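PDB 3AFF: flavin-dependent monooxygenase, oxygenase subunit HsaA from Mycobacterium tuberculosis, which probably hydroxylates the aromatic ring of a secosteroid intermediate of cholesterol breakdown, using reduced flavin and dioxygen. Local coordinates for residues A14-D17 and N18-E22; R34-D38 and E39-A43; H216-G219 and G220-T223. All blocks are in the same frame, centred on the assembly; numbering follows the deposited sequence.

Interaction 1 of 3, residues A14-D17 and N18-E22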
ATOM      1  N   ALA A  14      32.549 -31.535 -20.650  1.00 30.52           N
ATOM      2  CA  ALA A  14      33.545 -32.193 -19.779  1.00 30.45           C
ATOM      3  C   ALA A  14      34.988 -31.762 -20.051  1.00 30.10           C
ATOM      4  O   ALA A  14      35.713 -31.439 -19.124  1.00 29.35           O
ATOM      5  CB  ALA A  14      33.410 -33.728 -19.916  1.00 30.71           C
ATOM      6  N   ALA A  15      35.364 -31.728 -21.340  1.00 29.74           N
ATOM      7  CA  ALA A  15      36.679 -31.304 -21.801  1.00 29.74           C
ATOM      8  C   ALA A  15      36.987 -29.805 -21.654  1.00 30.20           C
ATOM      9  O   ALA A  15      38.131 -29.409 -21.472  1.00 29.47           O
ATOM     10  CB  ALA A  15      36.878 -31.760 -23.250  1.00 29.13           C
ATOM     11  N   ILE A  16      35.970 -28.972 -21.775  1.00 31.58           N
ATOM     12  CA  ILE A  16      36.080 -27.537 -21.447  1.00 32.25           C
ATOM     13  C   ILE A  16      36.434 -27.344 -19.956  1.00 33.26           C
ATOM     14  O   ILE A  16      37.306 -26.542 -19.595  1.00 31.78           O
ATOM     15  CB  ILE A  16      34.766 -26.784 -21.883  1.00 32.08           C
ATOM     16  CG1 ILE A  16      34.820 -26.537 -23.409  1.00 32.13           C
ATOM     17  CG2 ILE A  16      34.625 -25.477 -21.147  1.00 32.03           C
ATOM     18  CD1 ILE A  16      33.483 -26.365 -24.085  1.00 31.76           C
ATOM     19  N   ASP A  17      35.792 -28.122 -19.100  1.00 34.76           N
ATOM     20  CA  ASP A  17      36.177 -28.147 -17.715  1.00 37.50           C
ATOM     21  C   ASP A  17      37.676 -28.387 -17.504  1.00 37.89           C
ATOM     22  O   ASP A  17      38.320 -27.679 -16.733  1.00 37.70           O
ATOM     23  CB  ASP A  17      35.364 -29.206 -17.012  1.00 38.23           C
ATOM     24  CG  ASP A  17      34.147 -28.636 -16.333  1.00 44.58           C
ATOM     25  OD1 ASP A  17      33.825 -27.415 -16.524  1.00 49.57           O
ATOM     26  OD2 ASP A  17      33.512 -29.410 -15.580  1.00 50.48           O
ATOM     27  N   ASN A  18      38.256 -29.357 -18.215  1.00 38.67           N
ATOM     28  CA  ASN A  18      39.690 -29.577 -18.111  1.00 39.11           C
ATOM     29  C   ASN A  18      40.540 -28.405 -18.570  1.00 38.70           C
ATOM     30  O   ASN A  18      41.694 -28.254 -18.119  1.00 37.79           O
ATOM     31  CB  ASN A  18      40.094 -30.853 -18.814  1.00 40.69           C
ATOM     32  CG  ASN A  18      39.673 -32.070 -18.041  1.00 43.80           C
ATOM     33  OD1 ASN A  18      39.013 -32.991 -18.572  1.00 48.06           O
ATOM     34  ND2 ASN A  18      40.004 -32.069 -16.754  1.00 46.48           N
ATOM     35  N   LEU A  19      39.967 -27.574 -19.450  1.00 36.78           N
ATOM     36  CA  LEU A  19      40.630 -26.391 -19.939  1.00 36.19           C
ATOM     37  C   LEU A  19      40.631 -25.196 -18.956  1.00 35.49           C
ATOM     38  O   LEU A  19      41.454 -24.300 -19.083  1.00 35.78           O
ATOM     39  CB  LEU A  19      39.970 -25.959 -21.244  1.00 36.57           C
ATOM     40  CG  LEU A  19      40.158 -26.722 -22.559  1.00 36.20           C
ATOM     41  CD1 LEU A  19      39.732 -25.797 -23.706  1.00 34.09           C
ATOM     42  CD2 LEU A  19      41.585 -27.148 -22.759  1.00 35.05           C
ATOM     43  N   LEU A  20      39.718 -25.160 -17.993  1.00 34.74           N
ATOM     44  CA  LEU A  20      39.525 -23.924 -17.238  1.00 35.13           C
ATOM     45  C   LEU A  20      40.740 -23.443 -16.457  1.00 36.77           C
ATOM     46  O   LEU A  20      41.080 -22.247 -16.516  1.00 36.44           O
ATOM     47  CB  LEU A  20      38.241 -23.943 -16.377  1.00 34.71           C
ATOM     48  CG  LEU A  20      36.887 -24.146 -17.082  1.00 33.55           C
ATOM     49  CD1 LEU A  20      35.770 -23.957 -16.106  1.00 34.67           C
ATOM     50  CD2 LEU A  20      36.671 -23.227 -18.287  1.00 30.34           C
ATOM     51  N   PRO A  21      41.433 -24.358 -15.738  1.00 38.35           N
ATOM     52  CA  PRO A  21      42.638 -23.905 -15.039  1.00 39.25           C
ATOM     53  C   PRO A  21      43.673 -23.170 -15.912  1.00 40.62           C
ATOM     54  O   PRO A  21      44.162 -22.128 -15.479  1.00 40.98           O
ATOM     55  CB  PRO A  21      43.197 -25.205 -14.451  1.00 39.77           C
ATOM     56  CG  PRO A  21      41.998 -26.035 -14.219  1.00 39.09           C
ATOM     57  CD  PRO A  21      41.161 -25.782 -15.468  1.00 38.49           C
ATOM     58  N   GLU A  22      43.979 -23.693 -17.111  1.00 41.74           N
ATOM     59  CA  GLU A  22      44.911 -23.085 -18.079  1.00 43.92           C
ATOM     60  C   GLU A  22      44.422 -21.738 -18.602  1.00 42.30           C
ATOM     61  O   GLU A  22      45.214 -20.828 -18.813  1.00 42.41           O
ATOM     62  CB  GLU A  22      45.092 -23.978 -19.314  1.00 44.14           C
ATOM     63  CG  GLU A  22      46.087 -25.179 -19.202  1.00 48.86           C
ATOM     64  CD  GLU A  22      45.930 -26.250 -20.367  1.00 48.54           C
ATOM     65  OE1 GLU A  22      44.843 -26.336 -21.027  1.00 50.37           O
ATOM     66  OE2 GLU A  22      46.931 -26.991 -20.618  1.00 53.91           O
TER
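With chi1 of I16 at -79°, its CG2 branch stands anti to the backbone N and leans along the helix toward L20. The L20 side chain, whose CG lies beside its own backbone N (chi1 -59°), turns CD2 back to meet it, and the two branches approach to 4.2 Å between I16 CG2 and L20 CD2. The same leucine also lies over the backbone behind it, its CG being 3.5 Å from I16 O. Its other methyl, CD1, comes 4.0 Å from D17 OD1, the carboxylate oxygen that forms a salt bridge with R74. Helix 65-76, which carries R74, also covers this apolar pair: I16 packs on A71 and L75, and L20 on R74 and L75. Within helix 9-33, I16 and L20 thus form one apolar patch, which packs on helix 65-76 in the N-terminal domain of the acyl-CoA dehydrogenase fold.

Along the backbone of helix 9-33 the bonding is uneven. N18 N reaches A14 O only weakly, at 3.4 Å, and L19 N divides itself between A15 O and I16 O, again weakly. The sounder bond spans three residues, from L20 N to D17 O, at 3.1 Å and 161° at the hydrogen, with the donor well above the carbonyl plane. P21 has no N-H to give that oxygen; instead its ring carbon CD sits 3.6 Å from D17 O, and the helix is kinked here, with neither P21 N nor E22 N bonded to the preceding turn. The carbonyl that the proline cannot serve is thus still satisfied, by the amide one residue earlier, and the D17 carboxylate probably offsets the charge of R74 at the edge of the I16-L20 patch.

Interaction 2 of 3, residues R34-D38 and E39-A43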
ATOM      1  N   ARG A  34      45.430  -8.411 -26.169  1.00 29.16           N
ATOM      2  CA  ARG A  34      44.294  -7.648 -26.728  1.00 29.01           C
ATOM      3  C   ARG A  34      43.512  -8.447 -27.757  1.00 28.95           C
ATOM      4  O   ARG A  34      42.839  -7.865 -28.624  1.00 29.15           O
ATOM      5  CB  ARG A  34      44.716  -6.272 -27.308  1.00 27.54           C
ATOM      6  CG  ARG A  34      45.427  -5.326 -26.262  1.00 29.98           C
ATOM      7  CD  ARG A  34      45.850  -3.951 -26.833  1.00 29.01           C
ATOM      8  NE  ARG A  34      46.708  -4.090 -28.023  1.00 31.50           N
ATOM      9  CZ  ARG A  34      46.309  -3.987 -29.299  1.00 32.52           C
ATOM     10  NH1 ARG A  34      45.044  -3.715 -29.620  1.00 35.88           N
ATOM     11  NH2 ARG A  34      47.194  -4.158 -30.271  1.00 32.00           N
ATOM     12  N   ARG A  35      43.612  -9.767 -27.652  1.00 28.84           N
ATOM     13  CA  ARG A  35      42.978 -10.709 -28.553  1.00 29.99           C
ATOM     14  C   ARG A  35      43.300 -12.063 -27.938  1.00 30.47           C
ATOM     15  O   ARG A  35      44.217 -12.152 -27.147  1.00 31.70           O
ATOM     16  CB  ARG A  35      43.533 -10.572 -29.971  1.00 29.69           C
ATOM     17  CG  ARG A  35      44.763 -11.372 -30.202  1.00 31.21           C
ATOM     18  CD  ARG A  35      45.305 -11.244 -31.585  1.00 36.51           C
ATOM     19  NE  ARG A  35      46.559 -11.984 -31.682  1.00 38.87           N
ATOM     20  CZ  ARG A  35      47.769 -11.425 -31.832  1.00 44.10           C
ATOM     21  NH1 ARG A  35      47.916 -10.090 -31.957  1.00 43.41           N
ATOM     22  NH2 ARG A  35      48.847 -12.214 -31.896  1.00 46.01           N
ATOM     23  N   LEU A  36      42.537 -13.108 -28.249  1.00 30.98           N
ATOM     24  CA  LEU A  36      42.801 -14.432 -27.698  1.00 31.37           C
ATOM     25  C   LEU A  36      44.116 -15.051 -28.195  1.00 32.85           C
ATOM     26  O   LEU A  36      44.426 -15.003 -29.399  1.00 31.82           O
ATOM     27  CB  LEU A  36      41.618 -15.371 -27.963  1.00 31.66           C
ATOM     28  CG  LEU A  36      40.539 -15.627 -26.886  1.00 33.10           C
ATOM     29  CD1 LEU A  36      40.202 -14.413 -26.006  1.00 29.95           C
ATOM     30  CD2 LEU A  36      39.292 -16.318 -27.456  1.00 30.57           C
ATOM     31  N   PRO A  37      44.899 -15.654 -27.261  1.00 33.36           N
ATOM     32  CA  PRO A  37      46.118 -16.356 -27.648  1.00 34.44           C
ATOM     33  C   PRO A  37      45.782 -17.523 -28.576  1.00 35.15           C
ATOM     34  O   PRO A  37      44.766 -18.176 -28.381  1.00 34.45           O
ATOM     35  CB  PRO A  37      46.690 -16.863 -26.287  1.00 34.44           C
ATOM     36  CG  PRO A  37      46.023 -15.942 -25.238  1.00 34.04           C
ATOM     37  CD  PRO A  37      44.660 -15.704 -25.799  1.00 33.40           C
ATOM     38  N   ASP A  38      46.598 -17.743 -29.603  1.00 36.64           N
ATOM     39  CA  ASP A  38      46.383 -18.872 -30.513  1.00 37.76           C
ATOM     40  C   ASP A  38      46.153 -20.158 -29.733  1.00 37.85           C
ATOM     41  O   ASP A  38      45.315 -20.962 -30.120  1.00 38.64           O
ATOM     42  CB  ASP A  38      47.551 -19.048 -31.484  1.00 37.88           C
ATOM     43  CG  ASP A  38      47.680 -17.887 -32.472  1.00 42.19           C
ATOM     44  OD1 ASP A  38      46.680 -17.154 -32.707  1.00 43.36           O
ATOM     45  OD2 ASP A  38      48.798 -17.696 -33.016  1.00 46.07           O
ATOM     46  N   GLU A  39      46.894 -20.327 -28.633  1.00 38.27           N
ATOM     47  CA  GLU A  39      46.849 -21.513 -27.783  1.00 40.02           C
ATOM     48  C   GLU A  39      45.444 -21.780 -27.246  1.00 37.00           C
ATOM     49  O   GLU A  39      45.014 -22.938 -27.169  1.00 36.20           O
ATOM     50  CB  GLU A  39      47.862 -21.396 -26.621  1.00 40.29           C
ATOM     51  CG  GLU A  39      47.920 -22.624 -25.665  1.00 44.71           C
ATOM     52  CD  GLU A  39      49.196 -22.690 -24.748  1.00 46.55           C
ATOM     53  OE1 GLU A  39      49.512 -23.827 -24.226  1.00 52.60           O
ATOM     54  OE2 GLU A  39      49.870 -21.617 -24.555  1.00 53.09           O
ATOM     55  N   THR A  40      44.717 -20.729 -26.869  1.00 35.11           N
ATOM     56  CA  THR A  40      43.397 -21.001 -26.318  1.00 33.10           C
ATOM     57  C   THR A  40      42.359 -21.324 -27.410  1.00 31.47           C
ATOM     58  O   THR A  40      41.539 -22.248 -27.236  1.00 29.71           O
ATOM     59  CB  THR A  40      42.964 -20.063 -25.128  1.00 33.63           C
ATOM     60  OG1 THR A  40      41.608 -19.643 -25.294  1.00 35.21           O
ATOM     61  CG2 THR A  40      43.793 -18.912 -25.010  1.00 32.41           C
ATOM     62  N   VAL A  41      42.474 -20.636 -28.562  1.00 30.62           N
ATOM     63  CA  VAL A  41      41.626 -20.938 -29.759  1.00 29.32           C
ATOM     64  C   VAL A  41      41.871 -22.347 -30.245  1.00 29.44           C
ATOM     65  O   VAL A  41      40.932 -23.098 -30.509  1.00 31.19           O
ATOM     66  CB  VAL A  41      41.838 -19.902 -30.902  1.00 29.75           C
ATOM     67  CG1 VAL A  41      40.924 -20.203 -32.108  1.00 26.93           C
ATOM     68  CG2 VAL A  41      41.619 -18.490 -30.373  1.00 26.53           C
ATOM     69  N   LYS A  42      43.136 -22.741 -30.345  1.00 30.08           N
ATOM     70  CA  LYS A  42      43.462 -24.120 -30.758  1.00 30.45           C
ATOM     71  C   LYS A  42      42.896 -25.135 -29.757  1.00 28.74           C
ATOM     72  O   LYS A  42      42.302 -26.138 -30.148  1.00 28.73           O
ATOM     73  CB  LYS A  42      44.982 -24.308 -30.905  1.00 31.25           C
ATOM     74  CG  LYS A  42      45.370 -25.577 -31.693  1.00 33.35           C
ATOM     75  CD  LYS A  42      46.850 -25.955 -31.448  1.00 34.41           C
ATOM     76  CE  LYS A  42      47.188 -27.320 -32.113  1.00 38.09           C
ATOM     77  NZ  LYS A  42      46.850 -28.448 -31.143  1.00 37.88           N
ATOM     78  N   ALA A  43      43.096 -24.874 -28.459  1.00 27.54           N
ATOM     79  CA  ALA A  43      42.566 -25.770 -27.411  1.00 27.32           C
ATOM     80  C   ALA A  43      41.069 -25.968 -27.580  1.00 26.85           C
ATOM     81  O   ALA A  43      40.583 -27.096 -27.633  1.00 27.30           O
ATOM     82  CB  ALA A  43      42.863 -25.206 -26.016  1.00 26.64           C
TER
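The pyrrolidine ring of P37 presents one face to T40, whose CG2 methyl lies over it, shifted toward the CG-CD edge. This proline is the N-cap of helix 38-47, in the N-terminal helical domain of the acyl-CoA dehydrogenase fold, and R26 and T30 of helix 9-33 also pack on it. The methyl is 3.7 Å from P37 CG but only 3.4 Å from P37 CD, tighter than usual; as chi1 of T40 (136°) is off a staggered position, its exact place is doubtful.

The flat peptide group of P37 has its oxygen turned to the first helical turn. T40 N donates to P37 O at 3.0 Å from above the carbonyl plane, and V41 N adds a weak but straight bond. Beside this turn, V41 turns CG2 back beside its own backbone N, which brings it to 3.9 Å from L36 CB. L36 continues inward against T82 and V85 of helix 80-96, while H147 NE2 is hydrogen-bonded to its carbonyl oxygen. One residue on, K42 N donates to D38 O at 2.8 Å, the donor nearly in line with the carbonyl bond.

Interaction 3 of 3, residues H216-G219 and G220-T223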
ATOM      1  N   HIS A 216      11.091 -18.302 -40.989  1.00 30.81           N
ATOM      2  CA  HIS A 216      11.394 -19.716 -41.201  1.00 31.54           C
ATOM      3  C   HIS A 216      11.582 -20.059 -42.665  1.00 31.06           C
ATOM      4  O   HIS A 216      11.373 -21.201 -43.068  1.00 30.94           O
ATOM      5  CB  HIS A 216      10.339 -20.617 -40.562  1.00 33.21           C
ATOM      6  CG  HIS A 216      10.005 -20.203 -39.162  1.00 38.70           C
ATOM      7  ND1 HIS A 216      10.826 -20.494 -38.090  1.00 42.51           N
ATOM      8  CD2 HIS A 216       8.985 -19.448 -38.674  1.00 42.75           C
ATOM      9  CE1 HIS A 216      10.308 -19.959 -36.995  1.00 44.68           C
ATOM     10  NE2 HIS A 216       9.192 -19.317 -37.319  1.00 44.38           N
ATOM     11  N   THR A 217      12.034 -19.089 -43.448  1.00 29.62           N
ATOM     12  CA  THR A 217      12.360 -19.359 -44.848  1.00 29.51           C
ATOM     13  C   THR A 217      13.844 -19.275 -45.238  1.00 28.76           C
ATOM     14  O   THR A 217      14.149 -19.291 -46.412  1.00 29.44           O
ATOM     15  CB  THR A 217      11.472 -18.555 -45.825  1.00 28.90           C
ATOM     16  OG1 THR A 217      11.768 -17.151 -45.732  1.00 29.47           O
ATOM     17  CG2 THR A 217      10.005 -18.794 -45.527  1.00 30.94           C
ATOM     18  N   ALA A 218      14.766 -19.187 -44.265  1.00 27.43           N
ATOM     19  CA  ALA A 218      16.193 -19.160 -44.545  1.00 24.69           C
ATOM     20  C   ALA A 218      16.600 -20.416 -45.368  1.00 25.53           C
ATOM     21  O   ALA A 218      16.179 -21.527 -45.047  1.00 23.52           O
ATOM     22  CB  ALA A 218      16.976 -19.097 -43.187  1.00 24.07           C
ATOM     23  N   GLY A 219      17.447 -20.236 -46.393  1.00 25.39           N
ATOM     24  CA  GLY A 219      17.795 -21.313 -47.299  1.00 26.71           C
ATOM     25  C   GLY A 219      18.433 -22.508 -46.627  1.00 24.63           C
ATOM     26  O   GLY A 219      18.176 -23.635 -47.006  1.00 25.60           O
ATOM     27  N   GLY A 220      19.229 -22.260 -45.609  1.00 24.72           N
ATOM     28  CA  GLY A 220      19.936 -23.316 -44.892  1.00 24.61           C
ATOM     29  C   GLY A 220      19.032 -24.323 -44.199  1.00 25.62           C
ATOM     30  O   GLY A 220      19.430 -25.453 -43.941  1.00 26.17           O
ATOM     31  N   LEU A 221      17.798 -23.934 -43.923  1.00 25.95           N
ATOM     32  CA  LEU A 221      16.829 -24.828 -43.279  1.00 27.38           C
ATOM     33  C   LEU A 221      16.459 -26.049 -44.127  1.00 28.29           C
ATOM     34  O   LEU A 221      16.055 -27.064 -43.589  1.00 28.79           O
ATOM     35  CB  LEU A 221      15.586 -24.064 -42.884  1.00 25.21           C
ATOM     36  CG  LEU A 221      15.732 -22.954 -41.816  1.00 25.85           C
ATOM     37  CD1 LEU A 221      14.414 -22.159 -41.677  1.00 25.31           C
ATOM     38  CD2 LEU A 221      16.194 -23.469 -40.447  1.00 21.07           C
ATOM     39  N   ALA A 222      16.619 -25.928 -45.446  1.00 30.50           N
ATOM     40  CA  ALA A 222      16.352 -26.982 -46.424  1.00 30.87           C
ATOM     41  C   ALA A 222      17.363 -28.127 -46.299  1.00 31.83           C
ATOM     42  O   ALA A 222      17.039 -29.274 -46.654  1.00 33.56           O
ATOM     43  CB  ALA A 222      16.354 -26.386 -47.850  1.00 32.35           C
ATOM     44  N   THR A 223      18.560 -27.847 -45.764  1.00 30.94           N
ATOM     45  CA  THR A 223      19.622 -28.866 -45.600  1.00 29.88           C
ATOM     46  C   THR A 223      20.041 -29.098 -44.123  1.00 29.22           C
ATOM     47  O   THR A 223      20.726 -30.076 -43.831  1.00 29.67           O
ATOM     48  CB  THR A 223      20.880 -28.507 -46.468  1.00 31.26           C
ATOM     49  OG1 THR A 223      21.247 -27.109 -46.287  1.00 31.61           O
ATOM     50  CG2 THR A 223      20.609 -28.763 -47.981  1.00 30.16           C
TER
HETATM   51  O   HOH W   1      20.057 -24.846 -48.118  1.00 41.06           O
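G219 O takes two donors, the backbone N of A222 at 3.2 Å and a water. The water is unusually close, 2.5 Å from G219 O, so its exact position is doubtful; its second hydrogen goes to T223 OG1 at 3.1 Å, so that a single molecule bridges the carbonyl and the hydroxyl four residues on. T223 OG1 is further hydrogen-bonded to the amide oxygen OE1 of Q101, which leaves the threonine hydroxyl between an outside partner and the water. The A222 methyl leans over the same carbonyl, with CB 3.4 Å from G219 O.

One residue earlier the pattern repeats: L221 N donates to A218 O at 3.1 Å, and in both bonds the donor sits above the carbonyl plane rather than in it. T223 N bonds in turn to G220 O, giving three consecutive three-residue steps, a run of overlapping beta turns. They follow shortly after helix 210-214, in the loop that leads to helix 233-259. The C-terminal end of helix 210-214 is closed by a Schellman motif: H216 has positive phi, and two bonds run back into the last helical turn.

L221 ties the turns to that helix end. Its CG lies beside its own backbone N (chi1 -64°), with the chain extended beyond (chi2 172°), and this carries CD1 back over the start of the loop. There CD1 comes alongside the C=O bond of H216, 3.5 Å from H216 O, and looks across to the A218 methyl, 4.3 Å from A218 CB. Nearer its base, L221 CB rests 3.4 Å from A218 O, the atom its own amide is bonded to. L98 packs on both A218 and L221 and is joined to G220 by a backbone hydrogen bond, while Y229 touches L221 as well.

How the interactions relate
Interactions 1 and 2 sit on consecutive helices, 9-33 and 38-47, of the N-terminal domain; their centres are 14 Å apart. They touch directly where L19 CD1 packs on A43 CB at 3.9 Å. Interaction 2 is the one close to the probable flavin site: the side chain of L36 is about 7 Å from that of W84 and about 9 Å from that of S143, both probable FMN-binding residues. Interaction 1 lies away from that site. Residues 216-223 form a separate region, with the centre of interaction 3 about 35 Å from that of interaction 1 and about 33 Å from that of interaction 2, and likewise away from the flavin-binding residues.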